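DMSP lyase (PDB 5CU1) is a lyase of the cupin superfamily, built on a beta-barrel of two antiparallel sheets that holds an iron(III) ion. Local coordinates at residues A[24-29]-A[40-45]; A[28-31]-A[36-39]; A[31-36]-A[146-151]. All coordinates share one frame; numbering follows the deposited sequence.

In the fold
Helix 17-32 comes first, and all three contacts start from it or from its C-terminal end. Contact 2 closes the shortest loop: four residues separate 28-31 from 36-39, and the chain folds helix 34-39 back on helix 17-32. Contact 1 closes a wider loop from the same helix, since 40-45 returns to 24-29 with ten residues between, overlapping contact 2 at A28 and L29. Contact 3 spans 109 residues from the junction at 31-36, where one helix gives way to the next, to strand 144-150, and its segments alternate with those of contact 1. It shares A31 and L36 with contact 2. Together they join the two N-terminal helices and the loop after them to the sheet containing strands 144-150 and 189-196.

Contact 1: residues A[24-29]-A[40-45]; sequences AEFQAL and VALPDS
L42 points its CB toward the helix and reaches F26 and Q27 with the two methyls of its fork, CD2 chiefly on Q27 and CD1 on F26. CD2 is the closer, 3.6 Å from Q27 CA and near Q27 CG as well, so it rests where the glutamine stem leaves the helix. CD1 lies 3.9 Å from CE2 of F26 and meets the ring obliquely; the same ring carbon is also approached by L42 CD2, at 4.1 Å. The ring gets there because its CG is anti to the backbone N (chi1 178°), which carries its far end nearer to the loop than its CB is.

This is how the loop after helix 34-39 comes back over helix 17-32 on the outside of the cupin barrel: beyond L42, the F26 ring also touches L192 and L194 of strand 189-196, and P43 touches S122 and L123.

On the exposed side the contact is looser, and D44 there is poorly ordered. Q27 runs extended beyond CG (chi2 168°) and brings NE2 to 4.1 Å from OD2 of D44, too long for a hydrogen bond although the amide and carboxylate planes are 5° apart.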
# COMPACT_ATOMS: atom_id res chain seq x y z
N ALA A 24 7.25 0.37 -14.53
CA ALA A 24 8.18 -0.53 -14.96
C ALA A 24 8.82 -1.46 -13.98
O ALA A 24 8.98 -2.55 -14.32
CB ALA A 24 9.15 0.13 -15.84
N GLU A 25 8.99 -1.01 -12.75
CA GLU A 25 9.29 -1.90 -11.72
C GLU A 25 8.11 -2.74 -11.20
O GLU A 25 8.32 -3.81 -10.94
CB GLU A 25 10.07 -1.31 -10.61
CG GLU A 25 11.41 -0.84 -10.82
CD GLU A 25 12.40 -1.82 -11.16
OE1 GLU A 25 12.30 -2.93 -11.11
OE2 GLU A 25 13.31 -1.41 -11.64
N PHE A 26 6.92 -2.16 -11.19
CA PHE A 26 5.68 -2.79 -10.98
C PHE A 26 5.32 -3.95 -11.94
O PHE A 26 5.06 -4.95 -11.47
CB PHE A 26 4.54 -1.85 -10.57
CG PHE A 26 3.27 -2.52 -10.42
CD1 PHE A 26 3.06 -3.31 -9.41
CD2 PHE A 26 2.32 -2.47 -11.39
CE1 PHE A 26 1.97 -4.07 -9.34
CE2 PHE A 26 1.20 -3.22 -11.29
CZ PHE A 26 1.02 -4.00 -10.24
N GLN A 27 5.37 -3.67 -13.23
CA GLN A 27 5.06 -4.50 -14.35
C GLN A 27 5.88 -5.76 -14.41
O GLN A 27 5.40 -6.80 -14.69
CB GLN A 27 5.13 -3.65 -15.63
CG GLN A 27 3.96 -2.81 -15.82
CD GLN A 27 4.10 -1.81 -16.86
OE1 GLN A 27 5.11 -1.34 -17.03
NE2 GLN A 27 3.05 -1.51 -17.57
N ALA A 28 7.15 -5.59 -14.13
CA ALA A 28 8.11 -6.66 -13.99
C ALA A 28 8.00 -7.42 -12.83
O ALA A 28 8.17 -8.43 -12.96
CB ALA A 28 9.51 -6.18 -14.16
N LEU A 29 7.52 -7.01 -11.71
CA LEU A 29 7.31 -7.90 -10.56
C LEU A 29 6.12 -8.62 -10.49
O LEU A 29 6.08 -9.58 -9.97
CB LEU A 29 7.32 -6.98 -9.35
CG LEU A 29 6.91 -7.44 -8.02
CD1 LEU A 29 7.97 -8.24 -7.49
CD2 LEU A 29 6.63 -6.35 -7.26
N VAL A 40 -4.74 -10.57 -10.72
CA VAL A 40 -5.02 -9.62 -11.72
C VAL A 40 -3.98 -9.67 -12.92
O VAL A 40 -2.91 -9.76 -12.79
CB VAL A 40 -5.36 -8.23 -11.13
CG1 VAL A 40 -4.25 -7.41 -10.59
CG2 VAL A 40 -6.27 -7.54 -12.01
N ALA A 41 -4.47 -9.60 -14.07
CA ALA A 41 -3.77 -9.31 -15.25
C ALA A 41 -3.54 -7.92 -15.45
O ALA A 41 -4.37 -7.13 -15.27
CB ALA A 41 -4.45 -9.91 -16.45
N LEU A 42 -2.35 -7.67 -15.86
CA LEU A 42 -1.83 -6.37 -16.15
C LEU A 42 -2.28 -6.07 -17.50
O LEU A 42 -2.22 -6.91 -18.38
CB LEU A 42 -0.35 -6.31 -16.05
CG LEU A 42 0.14 -5.49 -14.92
CD1 LEU A 42 -0.64 -5.73 -13.65
CD2 LEU A 42 1.60 -5.43 -14.70
N PRO A 43 -2.95 -4.83 -17.61
CA PRO A 43 -3.57 -4.61 -18.91
C PRO A 43 -2.70 -4.12 -19.88
O PRO A 43 -3.08 -4.30 -20.98
CB PRO A 43 -4.59 -3.52 -18.70
CG PRO A 43 -4.52 -3.09 -17.35
CD PRO A 43 -3.38 -3.65 -16.72
N ASP A 44 -1.64 -3.51 -19.49
CA ASP A 44 -0.47 -3.14 -20.27
C ASP A 44 -0.28 -1.72 -21.19
O ASP A 44 0.66 -1.48 -21.95
CB ASP A 44 0.24 -4.41 -20.76
CG ASP A 44 1.79 -4.39 -20.43
OD1 ASP A 44 2.26 -5.13 -19.55
OD2 ASP A 44 2.48 -3.58 -21.06
N SER A 45 -1.04 -0.74 -20.80
CA SER A 45 -2.24 -0.30 -21.33
C SER A 45 -2.90 0.49 -20.31
O SER A 45 -4.03 0.33 -20.08
CB SER A 45 -3.06 -1.46 -21.89
OG SER A 45 -2.21 -2.14 -22.70

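Contact 2: residues A[28-31]-A[36-39]; sequences ALHA and LAGF
H30 lays one face of its imidazole against the backbone of A37, and this is the densest part of the contact. A37 CA stands 3.9 Å from the centroid of the H30 ring and 27° off its normal, which satisfies the geometry of a CH-pi contact over the face. The ring is delivered by an H30 CG anti to the backbone N (chi1 -177°), which carries it across to the middle of helix 34-39. The carbonyl of the same histidine meets the alanine methyl, H30 O lying 3.5 Å from A37 CB, so main chain and ring of H30 both bear on this one residue. The neighbouring L36 O lies 3.5 Å from H30 NE2, but the angle is poor for a hydrogen bond; that nitrogen makes a weak one to V40 O instead. L36 O is taken by F39 N at 3.1 Å within its own segment.

L29 and L36, buried like H30, add a smaller apolar touch. L36 CB lies 4.0 Å from H30 CD2, and its CD1 comes equally near to L29 CG. L36 continues onto L192 and F148 of the barrel sheet.

Against this buried side, made by H30, L29 and L36, stands the rim of the contact, formed by A37. It packs on the histidine with its inner atoms, yet the residue as a whole is exposed in the isolated molecule, although a crystal neighbour touches it here. The arrangement is a pair of consecutive helices, 17-32 and 34-39, joined by a very short link, folded against each other and placed on the outside of a cupin beta-barrel.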
# COMPACT_ATOMS: atom_id res chain seq x y z
N ALA A 28 7.15 -5.59 -14.13
CA ALA A 28 8.11 -6.66 -13.99
C ALA A 28 8.00 -7.42 -12.83
O ALA A 28 8.17 -8.43 -12.96
CB ALA A 28 9.51 -6.18 -14.16
N LEU A 29 7.52 -7.01 -11.71
CA LEU A 29 7.31 -7.90 -10.56
C LEU A 29 6.12 -8.62 -10.49
O LEU A 29 6.08 -9.58 -9.97
CB LEU A 29 7.32 -6.98 -9.35
CG LEU A 29 6.91 -7.44 -8.02
CD1 LEU A 29 7.97 -8.24 -7.49
CD2 LEU A 29 6.63 -6.35 -7.26
N HIS A 30 5.18 -8.12 -11.14
CA HIS A 30 3.95 -8.64 -11.36
C HIS A 30 4.09 -9.88 -12.14
O HIS A 30 3.68 -10.86 -11.71
CB HIS A 30 3.15 -7.75 -12.11
CG HIS A 30 1.76 -8.21 -12.34
ND1 HIS A 30 1.39 -8.93 -13.39
CD2 HIS A 30 0.66 -8.01 -11.64
CE1 HIS A 30 0.12 -9.12 -13.35
NE2 HIS A 30 -0.34 -8.56 -12.30
N ALA A 31 4.74 -9.74 -13.22
CA ALA A 31 5.21 -10.76 -13.91
C ALA A 31 6.05 -11.82 -13.25
O ALA A 31 5.78 -12.88 -13.49
CB ALA A 31 5.62 -10.43 -15.30
N LEU A 36 0.70 -12.15 -7.53
CA LEU A 36 0.32 -10.96 -8.20
C LEU A 36 -0.39 -11.13 -9.52
O LEU A 36 -1.39 -10.69 -9.73
CB LEU A 36 1.42 -10.01 -8.21
CG LEU A 36 2.25 -9.71 -7.01
CD1 LEU A 36 3.20 -8.70 -7.35
CD2 LEU A 36 1.59 -9.25 -5.81
N ALA A 37 0.24 -11.88 -10.35
CA ALA A 37 -0.18 -12.29 -11.65
C ALA A 37 -1.38 -13.16 -11.66
O ALA A 37 -2.16 -12.99 -12.43
CB ALA A 37 0.98 -12.89 -12.44
N GLY A 38 -1.53 -14.03 -10.70
CA GLY A 38 -2.76 -14.63 -10.34
C GLY A 38 -3.94 -13.85 -9.88
O GLY A 38 -4.96 -14.25 -10.09
N PHE A 39 -3.73 -12.73 -9.26
CA PHE A 39 -4.78 -11.83 -8.81
C PHE A 39 -5.46 -11.00 -9.81
O PHE A 39 -6.45 -10.86 -9.80
CB PHE A 39 -4.25 -11.01 -7.62
CG PHE A 39 -5.15 -9.98 -7.04
CD1 PHE A 39 -5.88 -10.24 -5.94
CD2 PHE A 39 -5.13 -8.77 -7.52
CE1 PHE A 39 -6.61 -9.29 -5.33
CE2 PHE A 39 -5.89 -7.82 -6.98
CZ PHE A 39 -6.59 -8.09 -5.86

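Contact 3: residues A[31-36]-A[146-151]; sequences AREPAL and IYFILA
On the outer side of the cupin barrel, F148 and I146 of strand 144-150 receive E33, A35 and L36 from the junction between helices 17-32 and 34-39. The strand runs between 189-196 and 171-174 in one antiparallel sheet; I146 and F148 point their CB atoms to the helices, whereas Y147 between them points away. E145, immediately before I146, is an iron ligand, and the side chain of I146 is about 10 Å from the ion.

L36 supplies the closest apolar touch: its CD2 lies 3.6 Å from F148 CB and meets the ring obliquely, the two side chains crossing at about a right angle. F148 is turned out to it by a CG anti to the backbone N (chi1 -170°). Two residues earlier on the strand, the end of I146 reaches A35: I146 CD1 is 3.5 Å from A35 O, with A35 CB a little farther.

E33 sits at the N-cap position of helix 34-39, and its side chain bends at chi2 (-74°) to bring the carboxylate to the ring of F148. The planes are 61° apart. OE2 is satisfied by a hydrogen bond to the hydroxyl of Y73, whose ring also packs edge-to-face with F148. E33 OE1 lies at the edge of the phenyl, near its plane and 3.4 Å from F148 CE1.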
# COMPACT_ATOMS: atom_id res chain seq x y z
N ALA A 31 4.74 -9.74 -13.22
CA ALA A 31 5.21 -10.76 -13.91
C ALA A 31 6.05 -11.82 -13.25
O ALA A 31 5.78 -12.88 -13.49
CB ALA A 31 5.62 -10.43 -15.30
N ARG A 32 6.96 -11.55 -12.38
CA ARG A 32 7.72 -12.54 -11.69
C ARG A 32 7.14 -13.28 -10.52
O ARG A 32 7.66 -14.23 -10.08
CB ARG A 32 9.04 -12.04 -11.28
CG ARG A 32 9.55 -10.85 -11.89
CD ARG A 32 10.99 -10.58 -11.46
NE ARG A 32 11.08 -9.89 -10.30
CZ ARG A 32 11.19 -8.63 -10.20
NH1 ARG A 32 11.38 -7.84 -11.09
NH2 ARG A 32 11.26 -8.21 -9.07
N GLU A 33 6.05 -12.78 -10.07
CA GLU A 33 5.38 -13.14 -8.91
C GLU A 33 4.02 -13.68 -9.10
O GLU A 33 3.18 -13.01 -9.30
CB GLU A 33 5.36 -11.98 -7.86
CG GLU A 33 6.66 -11.48 -7.26
CD GLU A 33 7.33 -12.32 -6.28
OE1 GLU A 33 6.83 -13.09 -5.81
OE2 GLU A 33 8.29 -12.23 -5.96
N PRO A 34 3.82 -14.97 -8.92
CA PRO A 34 2.54 -15.62 -9.19
C PRO A 34 1.31 -15.19 -8.43
O PRO A 34 0.27 -15.24 -8.91
CB PRO A 34 2.88 -17.07 -8.92
CG PRO A 34 4.24 -17.15 -9.02
CD PRO A 34 4.81 -15.99 -8.57
N ALA A 35 1.50 -14.74 -7.24
CA ALA A 35 0.45 -14.29 -6.39
C ALA A 35 -0.08 -12.93 -6.92
O ALA A 35 -1.14 -12.73 -6.85
CB ALA A 35 0.78 -14.32 -4.99
N LEU A 36 0.70 -12.15 -7.53
CA LEU A 36 0.32 -10.96 -8.20
C LEU A 36 -0.39 -11.13 -9.52
O LEU A 36 -1.39 -10.69 -9.73
CB LEU A 36 1.42 -10.01 -8.21
CG LEU A 36 2.25 -9.71 -7.01
CD1 LEU A 36 3.20 -8.70 -7.35
CD2 LEU A 36 1.59 -9.25 -5.81
N ILE A 146 -5.01 -7.91 -2.36
CA ILE A 146 -3.70 -8.42 -2.03
C ILE A 146 -2.61 -7.52 -1.42
O ILE A 146 -2.31 -6.62 -1.94
CB ILE A 146 -3.23 -9.40 -3.14
CG1 ILE A 146 -2.41 -10.56 -2.58
CG2 ILE A 146 -2.79 -8.73 -4.45
CD1 ILE A 146 -1.88 -11.51 -3.66
N TYR A 147 -2.10 -7.84 -0.28
CA TYR A 147 -0.88 -7.36 0.32
C TYR A 147 0.40 -8.24 0.10
O TYR A 147 0.59 -9.22 0.61
CB TYR A 147 -1.17 -6.96 1.80
CG TYR A 147 -1.60 -5.60 2.31
CD1 TYR A 147 -2.87 -5.19 2.31
CD2 TYR A 147 -0.74 -4.82 2.96
CE1 TYR A 147 -3.26 -4.05 2.90
CE2 TYR A 147 -1.09 -3.68 3.49
CZ TYR A 147 -2.34 -3.25 3.47
OH TYR A 147 -2.54 -2.14 4.09
N PHE A 148 1.22 -7.79 -0.72
CA PHE A 148 2.56 -8.21 -1.01
C PHE A 148 3.60 -7.36 -0.36
O PHE A 148 3.78 -6.36 -0.70
CB PHE A 148 2.75 -8.53 -2.53
CG PHE A 148 4.01 -9.19 -2.90
CD1 PHE A 148 4.08 -10.51 -3.32
CD2 PHE A 148 5.11 -8.50 -2.90
CE1 PHE A 148 5.16 -11.06 -3.65
CE2 PHE A 148 6.26 -9.10 -3.23
CZ PHE A 148 6.25 -10.40 -3.57
N ILE A 149 4.29 -7.89 0.51
CA ILE A 149 5.31 -7.28 1.28
C ILE A 149 6.70 -7.13 0.51
O ILE A 149 7.30 -8.04 0.12
CB ILE A 149 5.44 -7.91 2.69
CG1 ILE A 149 4.53 -7.36 3.67
CG2 ILE A 149 6.67 -7.69 3.30
CD1 ILE A 149 3.14 -7.66 3.62
N LEU A 150 7.19 -5.94 0.45
CA LEU A 150 8.42 -5.58 -0.17
C LEU A 150 9.66 -5.52 0.69
O LEU A 150 10.61 -5.87 0.26
CB LEU A 150 8.31 -4.30 -1.05
CG LEU A 150 7.15 -3.97 -1.92
CD1 LEU A 150 6.78 -2.62 -2.28
CD2 LEU A 150 7.03 -4.97 -2.98
N ALA A 151 9.51 -5.16 1.95
CA ALA A 151 10.38 -4.58 2.95
C ALA A 151 9.92 -4.56 4.34
O ALA A 151 8.91 -4.41 4.58
CB ALA A 151 10.92 -3.30 2.51